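Local coordinates for serine-rich Repeat Adhesion Glycoprotein (Srr1) (Streptococcus agalactiae, PDB 4MBO) that binds fibrinogen as a serine-rich repeat glycoprotein adhesin, probably on the surface of the bacterium, at residues V35-S40 and V156-P161. Residues are numbered along the deposited sequence; the frame is centred on the assembly and turned at random. Where two conformers were deposited one is given.
With CA (calcium ion), chain E.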
ATOM      1  N   VAL A  35      10.854   5.379  -6.831  1.00 16.91           N
ATOM      2  CA  VAL A  35       9.799   5.663  -5.849  1.00 17.42           C
ATOM      3  C   VAL A  35       9.985   4.701  -4.680  1.00 17.77           C
ATOM      4  O   VAL A  35       9.882   3.479  -4.843  1.00 17.35           O
ATOM      5  CB  VAL A  35       8.374   5.478  -6.427  1.00 17.55           C
ATOM      6  CG1 VAL A  35       7.313   5.810  -5.386  1.00 17.00           C
ATOM      7  CG2 VAL A  35       8.149   6.362  -7.623  1.00 17.06           C
ATOM      8  N   LYS A  36      10.258   5.256  -3.508  1.00 17.86           N
ATOM      9  CA  LYS A  36      10.476   4.469  -2.279  1.00 18.57           C
ATOM     10  C   LYS A  36       9.151   4.306  -1.555  1.00 17.68           C
ATOM     11  O   LYS A  36       8.751   5.152  -0.757  1.00 18.11           O
ATOM     12  CB  LYS A  36      11.511   5.163  -1.396  1.00 20.14           C
ATOM     13  CG  LYS A  36      12.846   5.369  -2.096  1.00 22.13           C
ATOM     14  CD  LYS A  36      13.858   6.106  -1.221  1.00 25.21           C
ATOM     15  CE  LYS A  36      15.114   6.507  -1.989  1.00 27.54           C
ATOM     16  NZ  LYS A  36      15.911   7.542  -1.259  1.00 30.52           N
ATOM     17  N   LEU A  37       8.504   3.169  -1.794  1.00 16.69           N
ATOM     18  CA  LEU A  37       7.169   2.930  -1.233  1.00 17.10           C
ATOM     19  C   LEU A  37       7.176   2.594   0.246  1.00 18.54           C
ATOM     20  O   LEU A  37       6.115   2.501   0.851  1.00 19.59           O
ATOM     21  CB  LEU A  37       6.411   1.874  -2.032  1.00 16.41           C
ATOM     22  CG  LEU A  37       5.970   2.322  -3.417  1.00 16.16           C
ATOM     23  CD1 LEU A  37       5.273   1.188  -4.153  1.00 16.19           C
ATOM     24  CD2 LEU A  37       5.028   3.544  -3.383  1.00 16.70           C
ATOM     25  N   ASP A  38       8.353   2.399   0.830  1.00 18.52           N
ATOM     26  CA  ASP A  38       8.466   2.194   2.271  1.00 19.52           C
ATOM     27  C   ASP A  38       9.075   3.430   2.968  1.00 19.77           C
ATOM     28  O   ASP A  38       9.430   3.395   4.144  1.00 20.67           O
ATOM     29  CB  ASP A  38       9.236   0.912   2.575  1.00 20.40           C
ATOM     30  CG  ASP A  38       8.407  -0.319   2.303  1.00 21.40           C
ATOM     31  OD1 ASP A  38       7.181  -0.257   2.578  1.00 21.84           O
ATOM     32  OD2 ASP A  38       8.958  -1.350   1.894  1.00 20.42           O
ATOM     33  N   SER A  39       9.153   4.529   2.200  1.00 20.24           N
ATOM     34  CA  SER A  39       9.562   5.841   2.698  1.00 22.15           C
ATOM     35  C   SER A  39       8.481   6.890   2.356  1.00 21.99           C
ATOM     36  O   SER A  39       8.781   8.064   2.168  1.00 22.86           O
ATOM     37  CB  SER A  39      10.933   6.247   2.135  1.00 23.48           C
ATOM     38  OG  SER A  39      11.926   5.342   2.569  1.00 27.85           O
ATOM     39  N   SER A  40       7.248   6.420   2.244  0.60 22.40           N
ATOM     40  CA  SER A  40       6.096   7.259   2.000  0.60 23.88           C
ATOM     41  C   SER A  40       6.296   8.223   0.809  0.60 22.14           C
ATOM     42  O   SER A  40       6.036   9.406   0.908  0.60 23.64           O
ATOM     43  CB  SER A  40       5.727   8.001   3.307  0.60 25.94           C
ATOM     44  OG  SER A  40       4.387   8.473   3.296  0.60 28.17           O
ATOM     45  N   VAL A 156      10.748   1.090  -8.668  1.00 16.62           N
ATOM     46  CA  VAL A 156       9.921   1.016  -7.465  1.00 16.37           C
ATOM     47  C   VAL A 156      10.711   0.213  -6.443  1.00 17.29           C
ATOM     48  O   VAL A 156      11.144  -0.880  -6.729  1.00 17.52           O
ATOM     49  CB  VAL A 156       8.565   0.389  -7.767  1.00 16.67           C
ATOM     50  CG1 VAL A 156       7.771   0.202  -6.486  1.00 17.34           C
ATOM     51  CG2 VAL A 156       7.819   1.276  -8.760  1.00 18.12           C
ATOM     52  N   GLN A 157      10.882   0.776  -5.264  0.70 16.66           N
ATOM     53  CA  GLN A 157      11.670   0.118  -4.243  0.70 18.24           C
ATOM     54  C   GLN A 157      10.904  -0.081  -2.961  0.70 17.01           C
ATOM     55  O   GLN A 157      10.184   0.794  -2.516  0.70 16.70           O
ATOM     56  CB  GLN A 157      12.905   0.986  -3.959  0.70 21.04           C
ATOM     57  CG  GLN A 157      13.720   0.577  -2.754  0.70 24.31           C
ATOM     58  CD  GLN A 157      14.919   1.480  -2.570  0.70 26.33           C
ATOM     59  OE1 GLN A 157      15.829   1.476  -3.379  0.70 33.79           O
ATOM     60  NE2 GLN A 157      14.913   2.258  -1.505  0.70 28.55           N
ATOM     61  N   TYR A 158      11.083  -1.261  -2.385  1.00 16.84           N
ATOM     62  CA  TYR A 158      10.546  -1.601  -1.088  1.00 17.32           C
ATOM     63  C   TYR A 158      11.743  -1.981  -0.206  1.00 18.27           C
ATOM     64  O   TYR A 158      12.831  -2.316  -0.693  1.00 19.44           O
ATOM     65  CB  TYR A 158       9.645  -2.808  -1.174  1.00 16.20           C
ATOM     66  CG  TYR A 158       8.368  -2.616  -1.955  1.00 15.40           C
ATOM     67  CD1 TYR A 158       7.224  -2.139  -1.339  1.00 15.80           C
ATOM     68  CD2 TYR A 158       8.287  -2.961  -3.309  1.00 15.66           C
ATOM     69  CE1 TYR A 158       6.026  -1.964  -2.044  1.00 15.23           C
ATOM     70  CE2 TYR A 158       7.111  -2.796  -4.017  1.00 15.12           C
ATOM     71  CZ  TYR A 158       5.976  -2.330  -3.378  1.00 14.78           C
ATOM     72  OH  TYR A 158       4.797  -2.139  -4.057  1.00 15.39           O
ATOM     73  N   ASN A 159      11.584  -1.838   1.101  0.70 19.69           N
ATOM     74  CA  ASN A 159      12.663  -2.220   1.995  0.70 21.22           C
ATOM     75  C   ASN A 159      12.937  -3.709   2.019  0.70 19.94           C
ATOM     76  O   ASN A 159      12.034  -4.521   1.789  0.70 19.88           O
ATOM     77  CB  ASN A 159      12.353  -1.770   3.409  0.70 24.00           C
ATOM     78  CG  ASN A 159      12.597  -0.299   3.613  0.70 26.99           C
ATOM     79  OD1 ASN A 159      13.265   0.367   2.801  0.70 34.46           O
ATOM     80  ND2 ASN A 159      12.071   0.220   4.694  0.70 28.68           N
ATOM     81  N   SER A 160      14.192  -4.061   2.299  0.70 20.66           N
ATOM     82  CA  SER A 160      14.603  -5.469   2.396  0.70 20.59           C
ATOM     83  C   SER A 160      14.413  -6.006   3.814  0.70 18.86           C
ATOM     84  O   SER A 160      14.364  -5.253   4.759  0.70 18.19           O
ATOM     85  CB  SER A 160      16.075  -5.644   2.007  0.70 24.06           C
ATOM     86  OG  SER A 160      16.261  -5.305   0.646  0.70 28.10           O
ATOM     87  N   PRO A 161      14.304  -7.324   3.949  1.00 18.77           N
ATOM     88  CA  PRO A 161      14.191  -7.900   5.287  1.00 18.03           C
ATOM     89  C   PRO A 161      15.391  -7.713   6.188  1.00 18.29           C
ATOM     90  O   PRO A 161      16.510  -7.464   5.711  1.00 19.13           O
ATOM     91  CB  PRO A 161      13.997  -9.394   4.996  1.00 19.13           C
ATOM     92  CG  PRO A 161      13.355  -9.418   3.650  1.00 20.64           C
ATOM     93  CD  PRO A 161      14.030  -8.316   2.900  1.00 20.34           C
TER
HETATM   94 CA    CA E 704       3.920  10.599   2.147  1.00 49.39          CA
HETATM   95  O   HOH W   1      11.272   2.241   0.145  1.00 20.76           O
HETATM   96  O   HOH W   2       2.843   8.805   0.411  1.00 28.95           O
HETATM   97  O   HOH W   3       3.222  11.051   4.503  0.50 39.56           O
HETATM   98  O   HOH W   4       5.982  11.756   2.990  1.00 51.76           O
HETATM   99  O   HOH W   5       2.187  12.098   1.901  0.50 27.60           O
HETATM  100  O   HOH W   6       3.834  10.853   0.124  0.50 19.09           O
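The edge strand 34-36 of the mixed sheet in the Ig-like N-terminal half runs parallel to the end of strand 148-157, pairing Val35 with Val156 and Lys36 with Gln157. Val35 O accepts a nearly straight hydrogen bond from Gln157 N (2.9 Å), and Gln157 O takes Leu37 N at 3.0 Å. Segment 35-40 then leaves the sheet in a type I turn from Lys36 to Ser39, closed by Ser39 N on Lys36 O, and a water bridges Asp38 N to Gln157 O. Leu37, with CG anti to its own carbonyl carbon (chi1 -70°), runs alongside Tyr158. Its CD1 lies 3.6 Å from Val156 CG1 and 3.7 Å from Tyr158 CZ; the phenol OH is bonded to Ile131 O. Beyond the strands, where the backbone after Gln157 crosses to the C-terminal adhesin half, the side chain of Asp38 makes the next link. Its OD2 lies in the plane of the Tyr158 ring at the edge and receives Asn159 N at 2.8 Å on the anti lone pair. Asp38 CB packs 3.6 Å from Asn159 ND2, which is hydrogen-bonded to Tyr312 OH. The other oxygen, OD1, meets Arg176 in a salt bridge and Tyr314 OH in a hydrogen bond, so that both carboxylate oxygens are engaged and the turn is tied to the second half of the molecule. Just past the turn, Ser40 binds a calcium ion through its backbone O and its OG, with OG 2.5 Å from the calcium, together with five waters.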